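Local coordinates for A rubisco-like protein (Burkholderia fungorum, PDB 3NWR), which belongs to the RuBisCO-like branch of the RuBisCO large-chain family and is probably a lyase or related enzyme whose reaction is not established, at residues A[134-139]-A[342-347]; A[141-146]-A[269-274]. All blocks are in the same frame, centred on the assembly; numbering follows the deposited sequence.

Interaction 1 (A[134-139]-A[342-347])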
loop_
_atom_site.group_PDB
_atom_site.type_symbol
_atom_site.label_atom_id
_atom_site.label_comp_id
_atom_site.label_asym_id
_atom_site.label_seq_id
_atom_site.Cartn_x
_atom_site.Cartn_y
_atom_site.Cartn_z
ATOM N N LEU A 134 18.241 -4.451 9.589
ATOM C CA LEU A 134 18.869 -5.196 8.508
ATOM C C LEU A 134 20.387 -5.090 8.597
ATOM O O LEU A 134 20.915 -4.032 8.933
ATOM C CB LEU A 134 18.408 -4.634 7.154
ATOM C CG LEU A 134 17.063 -5.126 6.583
ATOM C CD1 LEU A 134 15.908 -4.870 7.529
ATOM C CD2 LEU A 134 16.778 -4.472 5.234
ATOM N N PRO A 135 21.097 -6.183 8.281
ATOM C CA PRO A 135 22.562 -6.101 8.201
ATOM C C PRO A 135 22.973 -5.214 7.046
ATOM O O PRO A 135 22.279 -5.158 6.029
ATOM C CB PRO A 135 22.990 -7.548 7.901
ATOM C CG PRO A 135 21.806 -8.405 8.215
ATOM C CD PRO A 135 20.593 -7.537 8.005
ATOM N N ALA A 136 24.099 -4.522 7.197
ATOM C CA ALA A 136 24.616 -3.666 6.138
ATOM C C ALA A 136 24.815 -4.413 4.820
ATOM O O ALA A 136 24.527 -3.883 3.748
ATOM C CB ALA A 136 25.930 -3.020 6.584
ATOM N N SER A 137 25.323 -5.639 4.897
ATOM C CA SER A 137 25.587 -6.420 3.692
ATOM C C SER A 137 24.306 -6.746 2.926
ATOM O O SER A 137 24.323 -6.904 1.709
ATOM C CB SER A 137 26.350 -7.704 4.035
ATOM O OG SER A 137 25.643 -8.507 4.971
ATOM N N TYR A 138 23.198 -6.851 3.649
ATOM C CA TYR A 138 21.901 -7.068 3.010
ATOM C C TYR A 138 21.372 -5.755 2.425
ATOM O O TYR A 138 20.923 -5.707 1.273
ATOM C CB TYR A 138 20.916 -7.648 4.025
ATOM C CG TYR A 138 19.567 -8.053 3.475
ATOM C CD1 TYR A 138 19.451 -9.006 2.462
ATOM C CD2 TYR A 138 18.395 -7.515 4.006
ATOM C CE1 TYR A 138 18.199 -9.395 1.977
ATOM C CE2 TYR A 138 17.146 -7.891 3.524
ATOM C CZ TYR A 138 17.058 -8.828 2.511
ATOM O OH TYR A 138 15.818 -9.214 2.038
ATOM N N ARG A 139 21.432 -4.688 3.210
ATOM C CA ARG A 139 20.999 -3.370 2.736
ATOM C C ARG A 139 21.686 -2.989 1.422
ATOM O O ARG A 139 21.080 -2.391 0.528
ATOM C CB ARG A 139 21.276 -2.315 3.813
ATOM C CG ARG A 139 20.612 -0.956 3.586
ATOM C CD ARG A 139 21.490 -0.005 2.771
ATOM N NE ARG A 139 20.768 1.224 2.447
ATOM C CZ ARG A 139 19.984 1.356 1.383
ATOM N NH1 ARG A 139 19.837 0.336 0.537
ATOM N NH2 ARG A 139 19.344 2.500 1.155
ATOM N N PRO A 342 21.392 6.173 9.624
ATOM C CA PRO A 342 21.724 5.186 8.582
ATOM C C PRO A 342 21.040 3.855 8.861
ATOM O O PRO A 342 20.859 3.475 10.024
ATOM C CB PRO A 342 23.246 5.031 8.705
ATOM C CG PRO A 342 23.698 6.323 9.320
ATOM C CD PRO A 342 22.600 6.698 10.288
ATOM N N LEU A 343 20.641 3.153 7.806
ATOM C CA LEU A 343 19.921 1.897 7.992
ATOM C C LEU A 343 20.787 0.842 8.685
ATOM O O LEU A 343 20.279 -0.004 9.421
ATOM C CB LEU A 343 19.385 1.362 6.654
ATOM C CG LEU A 343 18.285 2.181 5.958
ATOM C CD1 LEU A 343 17.720 1.433 4.752
ATOM C CD2 LEU A 343 17.171 2.536 6.941
ATOM N N ALA A 344 22.092 0.889 8.442
ATOM C CA ALA A 344 23.016 -0.049 9.079
ATOM C C ALA A 344 24.374 0.608 9.256
ATOM O O ALA A 344 24.674 1.606 8.606
ATOM C CB ALA A 344 23.144 -1.331 8.260
ATOM N N ALA A 345 25.189 0.047 10.143
ATOM C CA ALA A 345 26.504 0.612 10.419
ATOM C C ALA A 345 27.305 0.848 9.144
ATOM O O ALA A 345 27.479 -0.054 8.329
ATOM C CB ALA A 345 27.282 -0.285 11.376
ATOM N N GLY A 346 27.779 2.079 8.975
ATOM C CA GLY A 346 28.659 2.425 7.875
ATOM C C GLY A 346 28.042 2.582 6.493
ATOM O O GLY A 346 28.767 2.705 5.508
ATOM N N CYS A 347 26.714 2.584 6.425
ATOM C CA CYS A 347 26.012 2.667 5.143
ATOM C C CYS A 347 25.977 4.078 4.557
ATOM O O CYS A 347 25.959 4.250 3.334
ATOM C CB CYS A 347 24.588 2.115 5.270
ATOM S SG CYS A 347 24.509 0.318 5.361
HETATM O O HOH W 1 18.124 -1.643 9.046
#

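Interaction 2 (A[141-146]-A[269-274])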
loop_
_atom_site.group_PDB
_atom_site.type_symbol
_atom_site.label_atom_id
_atom_site.label_comp_id
_atom_site.label_asym_id
_atom_site.label_seq_id
_atom_site.Cartn_x
_atom_site.Cartn_y
_atom_site.Cartn_z
ATOM N N ARG A 141 22.362 -4.705 -1.018
ATOM C CA ARG A 141 21.858 -5.427 -2.175
ATOM C C ARG A 141 20.609 -4.761 -2.743
ATOM O O ARG A 141 20.059 -5.207 -3.742
ATOM C CB ARG A 141 21.581 -6.888 -1.811
ATOM C CG ARG A 141 22.839 -7.637 -1.378
ATOM C CD ARG A 141 22.509 -8.940 -0.660
ATOM N NE ARG A 141 21.852 -9.909 -1.531
ATOM C CZ ARG A 141 21.297 -11.042 -1.108
ATOM N NH1 ARG A 141 21.308 -11.362 0.183
ATOM N NH2 ARG A 141 20.722 -11.859 -1.981
ATOM N N PHE A 142 20.187 -3.676 -2.104
ATOM C CA PHE A 142 19.077 -2.878 -2.617
ATOM C C PHE A 142 19.614 -1.579 -3.211
ATOM O O PHE A 142 20.751 -1.541 -3.681
ATOM C CB PHE A 142 18.049 -2.647 -1.507
ATOM C CG PHE A 142 17.447 -3.926 -0.979
ATOM C CD1 PHE A 142 16.243 -4.399 -1.478
ATOM C CD2 PHE A 142 18.098 -4.666 -0.006
ATOM C CE1 PHE A 142 15.684 -5.582 -0.997
ATOM C CE2 PHE A 142 17.551 -5.856 0.487
ATOM C CZ PHE A 142 16.337 -6.316 -0.013
ATOM N N GLU A 143 18.811 -0.522 -3.217
ATOM C CA GLU A 143 19.255 0.732 -3.803
ATOM C C GLU A 143 19.576 1.774 -2.746
ATOM O O GLU A 143 18.849 1.916 -1.765
ATOM C CB GLU A 143 18.196 1.271 -4.767
ATOM C CG GLU A 143 18.039 0.421 -6.028
ATOM C CD GLU A 143 19.259 0.517 -6.935
ATOM O OE1 GLU A 143 19.908 1.576 -6.941
ATOM O OE2 GLU A 143 19.568 -0.462 -7.645
ATOM N N LEU A 144 20.665 2.510 -2.969
ATOM C CA LEU A 144 21.025 3.645 -2.129
ATOM C C LEU A 144 20.429 4.922 -2.702
ATOM O O LEU A 144 20.173 5.006 -3.900
ATOM C CB LEU A 144 22.549 3.788 -2.096
ATOM C CG LEU A 144 23.298 2.639 -1.429
ATOM C CD1 LEU A 144 24.792 2.740 -1.730
ATOM C CD2 LEU A 144 23.045 2.647 0.067
ATOM N N PRO A 145 20.231 5.934 -1.847
ATOM C CA PRO A 145 19.835 7.235 -2.389
ATOM C C PRO A 145 20.931 7.735 -3.330
ATOM O O PRO A 145 22.118 7.680 -2.985
ATOM C CB PRO A 145 19.743 8.136 -1.155
ATOM C CG PRO A 145 20.411 7.396 -0.049
ATOM C CD PRO A 145 20.444 5.952 -0.390
ATOM N N ARG A 146 20.541 8.189 -4.514
ATOM C CA ARG A 146 21.496 8.720 -5.477
ATOM C C ARG A 146 22.069 10.059 -5.002
ATOM O O ARG A 146 23.242 10.375 -5.249
ATOM C CB ARG A 146 20.798 8.900 -6.823
ATOM C CG ARG A 146 21.730 9.073 -7.982
ATOM C CD ARG A 146 20.954 9.217 -9.285
ATOM N NE ARG A 146 20.351 7.971 -9.756
ATOM C CZ ARG A 146 20.920 7.160 -10.647
ATOM N NH1 ARG A 146 22.114 7.459 -11.139
ATOM N NH2 ARG A 146 20.302 6.049 -11.049
ATOM N N ALA A 269 7.800 -0.728 -8.731
ATOM C CA ALA A 269 7.937 0.362 -9.694
ATOM C C ALA A 269 9.034 1.333 -9.290
ATOM O O ALA A 269 9.846 1.754 -10.124
ATOM C CB ALA A 269 6.618 1.113 -9.857
ATOM N N ILE A 270 9.059 1.711 -8.016
ATOM C CA ILE A 270 10.017 2.729 -7.602
ATOM C C ILE A 270 11.461 2.243 -7.688
ATOM O O ILE A 270 12.343 2.999 -8.117
ATOM C CB ILE A 270 9.686 3.298 -6.210
ATOM C CG1 ILE A 270 8.309 3.979 -6.216
ATOM C CG2 ILE A 270 10.787 4.258 -5.751
ATOM C CD1 ILE A 270 8.141 5.128 -7.213
ATOM N N GLN A 271 11.716 0.994 -7.308
ATOM C CA GLN A 271 13.078 0.477 -7.406
ATOM C C GLN A 271 13.538 0.482 -8.864
ATOM O O GLN A 271 14.678 0.852 -9.164
ATOM C CB GLN A 271 13.212 -0.912 -6.772
ATOM C CG GLN A 271 14.649 -1.403 -6.811
ATOM C CD GLN A 271 14.886 -2.696 -6.066
ATOM O OE1 GLN A 271 13.973 -3.280 -5.475
ATOM N NE2 GLN A 271 16.131 -3.150 -6.083
ATOM N N SER A 272 12.647 0.109 -9.779
ATOM C CA SER A 272 13.003 0.119 -11.194
ATOM C C SER A 272 13.238 1.546 -11.700
ATOM O O SER A 272 14.205 1.800 -12.414
ATOM C CB SER A 272 11.938 -0.591 -12.030
ATOM O OG SER A 272 12.004 -1.991 -11.808
ATOM N N LEU A 273 12.369 2.475 -11.313
ATOM C CA LEU A 273 12.514 3.872 -11.711
ATOM C C LEU A 273 13.836 4.420 -11.203
ATOM O O LEU A 273 14.522 5.154 -11.906
ATOM C CB LEU A 273 11.368 4.710 -11.155
ATOM C CG LEU A 273 11.467 6.224 -11.344
ATOM C CD1 LEU A 273 11.434 6.583 -12.840
ATOM C CD2 LEU A 273 10.328 6.893 -10.596
ATOM N N ARG A 274 14.185 4.069 -9.968
ATOM C CA ARG A 274 15.427 4.542 -9.353
ATOM C C ARG A 274 16.644 4.199 -10.193
ATOM O O ARG A 274 17.593 4.995 -10.275
ATOM C CB ARG A 274 15.588 3.928 -7.962
ATOM C CG ARG A 274 16.999 4.036 -7.366
ATOM C CD ARG A 274 17.263 5.417 -6.736
ATOM N NE ARG A 274 17.382 6.478 -7.735
ATOM C CZ ARG A 274 17.496 7.779 -7.466
ATOM N NH1 ARG A 274 17.510 8.244 -6.205
ATOM N NH2 ARG A 274 17.614 8.619 -8.483
HETATM O O HOH W 2 17.405 -5.525 -4.793
HETATM O O HOH W 3 18.156 -2.599 -7.918
#

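Interaction 1 (A[134-139]-A[342-347])
A136, the first residue of helix 136-139, comes closest to A344, their CA atoms 4.9 Å apart, where the loop 342-347 passes the start of the helix and folds into a type II turn from A344 to C347. The turn is closed by C347 N bonding to A344 O, with G346 at positive phi (76°). The methyl of A344 presses on the start of the helix: its CB lies 3.5 Å from A136 CA and 3.7 Å from A136 CB. At the end of the turn, in one of its two conformers, C347 SG comes to 3.8 Å from A136 CB and also lies near R139 CD, so this part of the contact is less certain. R139 runs its CG anti to the backbone N (chi1 -167°) and bends at chi2, which carries the chain across L343 at about a right angle. There L343 CD1 sits over one face of the guanidinium, 3.8 Å from R139 NE. The charged end is held by D349, which forms a salt bridge to NE and also accepts a hydrogen bond from L343 N. One water bridges the backbones, accepting from L134 N and donating to L343 O at 2.7 Å. The arrangement is an interdomain junction of the RuBisCO large-chain fold: the segment following the last strand of the N-terminal antiparallel sheet rests on a loop of the alpha/beta barrel, between helix 329-340 and strand 352-355.

Interaction 2 (A[141-146]-A[269-274])
R274, E143 and R146 bury the most surface here, and R274 has roughly twice the share of either of the others. Its chain is bent at chi2 and chi3, and CG packs against the E143 side chain, 3.8 Å from E143 OE1. Further out, R146 CB lies over one face of the R274 guanidinium, 3.2 Å above its plane and displaced from the centre of the group. R146 bends at chi3 (-73°) and returns to the helix, where NH2 donates to R274 O at 3.0 Å. That bond is nearly straight (166° at the hydrogen), with the oxygen in the guanidinium plane and the donor in the carbonyl plane. The two guanidinium planes are 60° apart, and R146 NE approaches R274 NH2 to 3.1 Å, a pair of donors that cannot bond. At the other end, E143 CG touches Q271 CG at 3.9 Å, and a water links E143 OE2 to Q271 NE2; a second water joins that nitrogen to R141 O. D314 pairs with R274 NH1, while L279 O and T277 O accept from NH2. This close arginine pair is probably tolerated because the D314 carboxylate and carbonyl oxygens offset the charge of R274, while R146, exposed and touching a crystal neighbour, binds a main-chain oxygen in a pose the lattice may influence.

How the interactions relate
Both contacts involve the chain that runs from the N-terminal domain toward the barrel, and interaction 2 is nested inside the loop closed by interaction 1. Their centres lie 15 Å apart, yet they touch: R139 CZ meets L144 CD2 at 3.6 Å, and R139 NH1 bonds to E143 O. Each is partly buried, combining buried side chains with exposed ones. The barrel elements differ, a loop after helix 329-340 in interaction 1 and helix 267-276 in interaction 2. The chemistry differs too: interaction 1 joins its segments by apolar contacts, L343 over the R139 guanidinium and one bridging water, without a direct polar bond, whereas in interaction 2 two arginines meet, with a direct hydrogen bond and two waters. Helix 267-276 also meets the second subunit, through S272.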